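Long-range contacts in tricorn protease (Thermoplasma acidophilum, PDB 1K32), which degrades peptides as a serine protease, and probably cuts the products of the proteasome into smaller pieces, its beta-propellers probably gating the passage of substrates: residues I121-A126 against T134-V139; L149-A154 against R164-N169. One frame throughout, in Å; residues are numbered along the deposited sequence.

Contact 1: residues I121-A126 against T134-V139; sequences IISTDA and TCLYRV
I122 and Y137 face each other as an antiparallel hydrogen-bonded pair, I122 N giving its hydrogen to Y137 O at 2.9 Å and Y137 N returning a bond to I122 O at 3.0 Å. Two residues on, T124 N reaches C135 O at 2.9 Å, while the return bond from C135 N to T124 O is bent and weak. Between these pairs the CA-H groups of S123 and L136 also point at carbonyl oxygens of the opposite strand.

On the face carrying I122, T124 and Y137, the I122 side chain has CG1 wedged between the backbone N and the carbonyl carbon (chi1 59°). This leaves CG2 beside N, where it meets V139 CG2 at 3.7 Å, the two side chains crossing at about a right angle. T124 CG2 approaches the Y137 ring obliquely, 3.8 Å from CE2, because OG1 is turned anti to the backbone N (chi1 -177°). That OG1 accepts from A126 N in an ST turn just past the strand and is also bonded to T109. The phenol end is tied back by a water, which donates to T124 O and lies 2.7 Å from Y137 OH; Q128 is a second partner of this hydroxyl.

The other face holds I121, S123, L136 and R138. I121 swings CD1 over the start of the R138 side chain, 3.7 Å from R138 CB, and L136 CD2 lies against S123 CB. S123 OG sits 3.3 Å from T134 CB, and S123 OG and T134 OG1 both bond to A154 O. Past the strand end, D125 forms a salt bridge with R830. Strands 120-124 and 135-140 thus make the central hairpin of a four-stranded antiparallel beta-propeller blade.

Contact 2: residues L149-A154 against R164-N169; sequences LNLGPA and RVIGRN
L151 and A154 both press on I166, and this is the apolar part of the contact. The I166 side chain is splayed to serve both: its CG2 branch lies anti to the backbone N and touches A154 CB at 3.7 Å, while the longer arm, extended at chi2 171°, carries CD1 to within 3.8 Å of L151 CB. L151 CD1 rests on this same methyl and also on the aliphatic part of R164, 3.8 Å from R164 CD, the two side chains meeting at a slant. L151 CD2 lies over one face of the R164 guanidinium, whose charge is paired with E190 in the neighbouring strand. F196 closes on L151, R164 and I166 together. Cutting L151 back to alanine is likely to open a gap beside I166 CD1 and take away the methyl that lies over the R164 guanidinium.

The polar part of the contact is bridged by water, with no direct hydrogen bond between the segments. One water donates to L151 O at 2.7 Å and to P153 O at 2.6 Å, and accepts from R168 NE at 2.7 Å, joining the two carbonyls of the loop to the arginine through a single molecule. It lies at the edge of the R168 guanidinium and in its plane. The R168 chain runs extended from CG to NE, with CG passing 3.9 Å from P153 O. Its far end is held elsewhere: NH1 bonds to Y1009 O, and the group makes a cation-pi contact with W188.

Residues 149-154 belong to the crossing between beta-propeller blades, leading from strand 145-148 of one sheet to strand 156-160 of the next, here packed on that sheet's second strand.

Both contacts are buried and lie on neighbouring blades of one propeller, their centres about 10 Å apart, but they hold different elements. Contact 1 joins two strands within a blade through regular backbone bonds, with hydroxyl groups at the edges; contact 2 lays the connecting loop on the following blade, where apolar packing and one shared water replace such bonds. Both send charges to partners beyond their segments, D125 to R830 in contact 1 and R164 to E190 in contact 2. The two are stitched together at both ends of the loop: L149 N bonds to L136 O at 3.0 Å, and beside the A154 carbonyl, bonded from contact 1, L136 CD1 packs on A154 CB.

Contact 1: residues I121-A126 against T134-V139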
# COMPACT_ATOMS: atom_id res chain seq x y z
N ILE A 121 -45.67 -53.79 -3.06
CA ILE A 121 -44.33 -54.30 -3.29
C ILE A 121 -43.70 -53.27 -4.23
O ILE A 121 -44.29 -52.93 -5.26
CB ILE A 121 -44.29 -55.67 -4.02
CG1 ILE A 121 -45.09 -56.71 -3.22
CG2 ILE A 121 -42.83 -56.12 -4.16
CD1 ILE A 121 -44.57 -56.93 -1.81
N ILE A 122 -42.53 -52.77 -3.87
CA ILE A 122 -41.85 -51.79 -4.69
C ILE A 122 -40.57 -52.35 -5.24
O ILE A 122 -40.02 -53.32 -4.71
CB ILE A 122 -41.52 -50.48 -3.91
CG1 ILE A 122 -40.62 -50.78 -2.71
CG2 ILE A 122 -42.80 -49.79 -3.50
CD1 ILE A 122 -40.19 -49.50 -1.97
N SER A 123 -40.11 -51.73 -6.32
CA SER A 123 -38.88 -52.12 -6.96
C SER A 123 -37.96 -50.92 -6.89
O SER A 123 -38.35 -49.83 -7.28
CB SER A 123 -39.15 -52.48 -8.41
OG SER A 123 -37.94 -52.64 -9.11
N THR A 124 -36.75 -51.11 -6.36
CA THR A 124 -35.83 -49.99 -6.26
C THR A 124 -34.36 -50.37 -6.05
O THR A 124 -34.03 -51.37 -5.41
CB THR A 124 -36.26 -49.00 -5.13
OG1 THR A 124 -35.36 -47.89 -5.10
CG2 THR A 124 -36.23 -49.69 -3.77
N ASP A 125 -33.50 -49.52 -6.60
CA ASP A 125 -32.06 -49.70 -6.51
C ASP A 125 -31.50 -48.72 -5.49
O ASP A 125 -30.29 -48.66 -5.27
CB ASP A 125 -31.42 -49.41 -7.87
CG ASP A 125 -31.75 -48.02 -8.38
OD1 ASP A 125 -32.95 -47.71 -8.55
OD2 ASP A 125 -30.82 -47.24 -8.60
N ALA A 126 -32.40 -47.96 -4.88
CA ALA A 126 -32.03 -46.95 -3.89
C ALA A 126 -30.99 -47.41 -2.88
O ALA A 126 -30.12 -46.64 -2.47
CB ALA A 126 -33.27 -46.46 -3.17
N THR A 134 -32.58 -53.25 -9.12
CA THR A 134 -33.84 -52.71 -8.62
C THR A 134 -34.50 -53.85 -7.87
O THR A 134 -35.31 -54.60 -8.42
CB THR A 134 -34.74 -52.23 -9.76
OG1 THR A 134 -34.90 -53.28 -10.73
CG2 THR A 134 -34.11 -51.02 -10.44
N CYS A 135 -34.11 -53.99 -6.60
CA CYS A 135 -34.61 -55.05 -5.74
C CYS A 135 -36.05 -54.85 -5.27
O CYS A 135 -36.55 -53.74 -5.25
CB CYS A 135 -33.68 -55.18 -4.52
SG CYS A 135 -32.00 -55.67 -5.01
N LEU A 136 -36.70 -55.96 -4.90
CA LEU A 136 -38.08 -55.93 -4.42
C LEU A 136 -38.18 -55.85 -2.90
O LEU A 136 -37.45 -56.54 -2.18
CB LEU A 136 -38.82 -57.19 -4.89
CG LEU A 136 -38.91 -57.38 -6.40
CD1 LEU A 136 -39.63 -58.68 -6.70
CD2 LEU A 136 -39.65 -56.19 -7.02
N TYR A 137 -39.11 -55.03 -2.42
CA TYR A 137 -39.33 -54.87 -0.99
C TYR A 137 -40.83 -54.75 -0.72
O TYR A 137 -41.57 -54.13 -1.49
CB TYR A 137 -38.66 -53.58 -0.48
CG TYR A 137 -37.18 -53.48 -0.70
CD1 TYR A 137 -36.28 -53.75 0.33
CD2 TYR A 137 -36.67 -53.09 -1.95
CE1 TYR A 137 -34.91 -53.64 0.13
CE2 TYR A 137 -35.30 -52.97 -2.16
CZ TYR A 137 -34.42 -53.25 -1.11
OH TYR A 137 -33.08 -53.10 -1.30
N ARG A 138 -41.29 -55.35 0.38
CA ARG A 138 -42.69 -55.22 0.75
C ARG A 138 -42.71 -53.98 1.62
O ARG A 138 -41.87 -53.84 2.51
CB ARG A 138 -43.18 -56.41 1.58
CG ARG A 138 -44.59 -56.18 2.10
CD ARG A 138 -45.22 -57.41 2.74
NE ARG A 138 -44.51 -57.85 3.94
CZ ARG A 138 -43.54 -58.75 3.94
NH1 ARG A 138 -42.95 -59.09 5.07
NH2 ARG A 138 -43.19 -59.32 2.80
N VAL A 139 -43.64 -53.06 1.36
CA VAL A 139 -43.70 -51.84 2.14
C VAL A 139 -44.57 -52.03 3.39
O VAL A 139 -45.63 -52.66 3.34
CB VAL A 139 -44.28 -50.68 1.31
CG1 VAL A 139 -44.28 -49.39 2.15
CG2 VAL A 139 -43.47 -50.50 0.02
O HOH W 1 -32.64 -51.06 -3.08

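Contact 2: residues L149-A154 against R164-N169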
# COMPACT_ATOMS: atom_id res chain seq x y z
N LEU A 149 -37.53 -58.96 -0.45
CA LEU A 149 -38.05 -60.27 -0.81
C LEU A 149 -36.90 -61.16 -1.23
O LEU A 149 -37.04 -62.37 -1.29
CB LEU A 149 -39.08 -60.15 -1.94
CG LEU A 149 -40.26 -59.22 -1.64
CD1 LEU A 149 -41.35 -59.48 -2.65
CD2 LEU A 149 -40.79 -59.44 -0.21
N ASN A 150 -35.76 -60.55 -1.52
CA ASN A 150 -34.54 -61.26 -1.92
C ASN A 150 -34.71 -62.17 -3.12
O ASN A 150 -34.23 -63.30 -3.10
CB ASN A 150 -34.04 -62.09 -0.74
CG ASN A 150 -33.63 -61.22 0.42
OD1 ASN A 150 -33.92 -61.52 1.57
ND2 ASN A 150 -32.96 -60.12 0.12
N LEU A 151 -35.38 -61.67 -4.15
CA LEU A 151 -35.59 -62.45 -5.36
C LEU A 151 -34.73 -61.91 -6.50
O LEU A 151 -34.90 -62.30 -7.66
CB LEU A 151 -37.08 -62.41 -5.73
CG LEU A 151 -38.01 -63.09 -4.72
CD1 LEU A 151 -39.45 -62.60 -4.88
CD2 LEU A 151 -37.93 -64.60 -4.90
N GLY A 152 -33.80 -61.03 -6.15
CA GLY A 152 -32.92 -60.42 -7.14
C GLY A 152 -33.58 -59.24 -7.83
O GLY A 152 -34.70 -58.88 -7.47
N PRO A 153 -32.91 -58.60 -8.81
CA PRO A 153 -33.51 -57.45 -9.50
C PRO A 153 -34.78 -57.85 -10.25
O PRO A 153 -34.85 -58.92 -10.84
CB PRO A 153 -32.40 -56.99 -10.45
CG PRO A 153 -31.62 -58.25 -10.71
CD PRO A 153 -31.57 -58.90 -9.33
N ALA A 154 -35.78 -56.99 -10.20
CA ALA A 154 -37.03 -57.25 -10.89
C ALA A 154 -37.79 -55.96 -11.11
O ALA A 154 -37.58 -54.96 -10.42
CB ALA A 154 -37.89 -58.24 -10.09
N ARG A 164 -45.20 -66.90 -7.00
CA ARG A 164 -44.71 -65.62 -7.48
C ARG A 164 -44.29 -65.66 -8.94
O ARG A 164 -43.62 -66.59 -9.38
CB ARG A 164 -43.53 -65.16 -6.62
CG ARG A 164 -43.77 -65.26 -5.10
CD ARG A 164 -42.72 -64.47 -4.32
NE ARG A 164 -42.11 -65.22 -3.23
CZ ARG A 164 -41.57 -66.43 -3.36
NH1 ARG A 164 -41.03 -67.04 -2.33
NH2 ARG A 164 -41.59 -67.03 -4.54
N VAL A 165 -44.69 -64.64 -9.69
CA VAL A 165 -44.33 -64.51 -11.11
C VAL A 165 -43.43 -63.28 -11.17
O VAL A 165 -43.80 -62.19 -10.72
CB VAL A 165 -45.56 -64.28 -12.02
CG1 VAL A 165 -45.11 -64.27 -13.48
CG2 VAL A 165 -46.58 -65.39 -11.80
N ILE A 166 -42.23 -63.45 -11.72
CA ILE A 166 -41.30 -62.35 -11.76
C ILE A 166 -40.94 -61.87 -13.15
O ILE A 166 -40.55 -62.64 -14.02
CB ILE A 166 -40.02 -62.72 -10.97
CG1 ILE A 166 -40.41 -62.90 -9.49
CG2 ILE A 166 -38.94 -61.67 -11.16
CD1 ILE A 166 -39.33 -63.47 -8.61
N GLY A 167 -41.12 -60.57 -13.34
CA GLY A 167 -40.78 -59.95 -14.60
C GLY A 167 -39.45 -59.25 -14.42
O GLY A 167 -39.29 -58.40 -13.52
N ARG A 168 -38.48 -59.62 -15.25
CA ARG A 168 -37.15 -59.03 -15.21
C ARG A 168 -36.98 -58.12 -16.41
O ARG A 168 -37.23 -58.53 -17.54
CB ARG A 168 -36.08 -60.12 -15.27
CG ARG A 168 -35.92 -60.89 -13.98
CD ARG A 168 -34.88 -61.98 -14.11
NE ARG A 168 -34.43 -62.41 -12.79
CZ ARG A 168 -33.42 -63.25 -12.56
NH1 ARG A 168 -33.10 -63.55 -11.30
NH2 ARG A 168 -32.74 -63.80 -13.57
N ASN A 169 -36.56 -56.88 -16.16
CA ASN A 169 -36.34 -55.87 -17.20
C ASN A 169 -37.58 -55.65 -18.04
O ASN A 169 -37.49 -55.25 -19.21
CB ASN A 169 -35.19 -56.32 -18.11
CG ASN A 169 -33.99 -56.78 -17.33
OD1 ASN A 169 -33.50 -57.88 -17.52
ND2 ASN A 169 -33.51 -55.92 -16.45
O HOH W 2 -34.90 -61.46 -10.26